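Local coordinates for protein acetyl-CoA C-acetyltransferase (Syntrophomonas wolfei subsp. wolfei, PDB 7N7Z) that probably catalyses the thiolase reaction, transferring an acetyl group between two acetyl-CoA molecules to give acetoacetyl-CoA and free coenzyme A, at residues 87-91 / 92-96. Numbering follows the deposited sequence.
Sequences MVSQN and CASGM
Between Gln90 and Ser94 the chain turns sharply from strand 84-89 into helix 94-107, with Ala93 N hydrogen-bonded to Gln90 O and Ser94 N to Asn91 O (3.1 Å). Ser94 clamps the turn through its side chain: with OG anti to its own carbonyl carbon (chi1 -85°), the hydroxyl accepts from Gln90 N at 2.8 Å and donates to Asn91 O at 3.0 Å. Asn91 O thus takes two donors from one residue, both on the same face of its carbonyl plane, the amide well above it and the hydroxyl tilted by 25°. Small, and both donor and acceptor, serine suits this tight, buried spot. Replacing Ser94 by alanine removes the hydroxyl, which would probably leave Gln90 N without this acceptor and Asn91 O with one donor fewer. Gln90 suits its place by length: at the end of its extended chain OE1 accepts a hydrogen bond from Arg97 and NE2 donates one to Ser393 O, while Asn91 ND2 donates to Gly390 O. The methyl of Ala93 packs against Leu387 and Met395, where a short side chain probably suits the close approach. These bonds brace the turn carrying Cys92, the predicted acyl-thioester nucleophile, just ahead of the N-cap residue Ala93 and beside His358.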
loop_
_atom_site.group_PDB
_atom_site.type_symbol
_atom_site.label_atom_id
_atom_site.label_comp_id
_atom_site.label_asym_id
_atom_site.label_seq_id
_atom_site.Cartn_x
_atom_site.Cartn_y
_atom_site.Cartn_z
ATOM N N MET B 87 -4.992 -14.352 -23.545
ATOM C CA MET B 87 -3.736 -14.298 -22.812
ATOM C C MET B 87 -3.508 -15.640 -22.136
ATOM O O MET B 87 -4.395 -16.143 -21.437
ATOM C CB MET B 87 -3.757 -13.176 -21.775
ATOM C CG MET B 87 -2.453 -13.004 -21.025
ATOM S SD MET B 87 -2.407 -11.439 -20.139
ATOM C CE MET B 87 -3.542 -11.810 -18.813
ATOM N N VAL B 88 -2.329 -16.215 -22.346
ATOM C CA VAL B 88 -2.001 -17.546 -21.854
ATOM C C VAL B 88 -0.778 -17.448 -20.960
ATOM O O VAL B 88 0.091 -16.590 -21.150
ATOM C CB VAL B 88 -1.754 -18.536 -23.015
ATOM C CG1 VAL B 88 -0.757 -17.956 -24.001
ATOM C CG2 VAL B 88 -1.273 -19.891 -22.496
ATOM N N SER B 89 -0.713 -18.342 -19.975
ATOM C CA SER B 89 0.425 -18.412 -19.072
ATOM C C SER B 89 0.742 -19.865 -18.762
ATOM O O SER B 89 -0.142 -20.625 -18.353
ATOM C CB SER B 89 0.153 -17.647 -17.771
ATOM O OG SER B 89 1.278 -17.703 -16.914
ATOM N N GLN B 90 1.997 -20.246 -18.980
ATOM C CA GLN B 90 2.570 -21.500 -18.502
ATOM C C GLN B 90 3.943 -21.221 -17.900
ATOM O O GLN B 90 4.936 -21.894 -18.187
ATOM C CB GLN B 90 2.649 -22.536 -19.623
ATOM C CG GLN B 90 2.880 -23.963 -19.131
ATOM C CD GLN B 90 2.544 -25.019 -20.175
ATOM O OE1 GLN B 90 1.590 -24.873 -20.939
ATOM N NE2 GLN B 90 3.324 -26.094 -20.201
ATOM N N ASN B 91 3.996 -20.192 -17.049
ATOM C CA ASN B 91 5.234 -19.691 -16.458
ATOM C C ASN B 91 6.311 -19.515 -17.526
ATOM O O ASN B 91 6.141 -18.711 -18.449
ATOM C CB ASN B 91 5.698 -20.620 -15.330
ATOM C CG ASN B 91 5.022 -20.310 -14.007
ATOM O OD1 ASN B 91 4.701 -19.158 -13.715
ATOM N ND2 ASN B 91 4.805 -21.340 -13.198
ATOM N N CYS B 92 7.417 -20.254 -17.425
ATOM C CA CYS B 92 8.536 -20.018 -18.330
ATOM C C CYS B 92 8.202 -20.423 -19.761
ATOM O O CYS B 92 8.770 -19.866 -20.707
ATOM C CB CYS B 92 9.770 -20.773 -17.836
ATOM S SG CYS B 92 10.045 -20.627 -16.053
ATOM N N ALA B 93 7.291 -21.378 -19.941
ATOM C CA ALA B 93 6.893 -21.841 -21.262
ATOM C C ALA B 93 5.678 -21.097 -21.799
ATOM O O ALA B 93 5.023 -21.586 -22.728
ATOM C CB ALA B 93 6.611 -23.344 -21.233
ATOM N N SER B 94 5.364 -19.931 -21.233
ATOM C CA SER B 94 4.205 -19.167 -21.678
ATOM C C SER B 94 4.253 -18.920 -23.181
ATOM O O SER B 94 3.281 -19.178 -23.899
ATOM C CB SER B 94 4.144 -17.844 -20.915
ATOM O OG SER B 94 3.484 -18.003 -19.673
ATOM N N GLY B 95 5.390 -18.426 -23.674
ATOM C CA GLY B 95 5.509 -18.138 -25.093
ATOM C C GLY B 95 5.408 -19.373 -25.964
ATOM O O GLY B 95 4.936 -19.297 -27.102
ATOM N N MET B 96 5.843 -20.524 -25.449
ATOM C CA MET B 96 5.772 -21.763 -26.214
ATOM C C MET B 96 4.365 -22.355 -26.197
ATOM O O MET B 96 3.979 -23.049 -27.146
ATOM C CB MET B 96 6.794 -22.764 -25.665
ATOM C CG MET B 96 6.779 -24.128 -26.349
ATOM S SD MET B 96 8.344 -25.048 -26.414
ATOM C CE MET B 96 9.528 -23.791 -26.899
#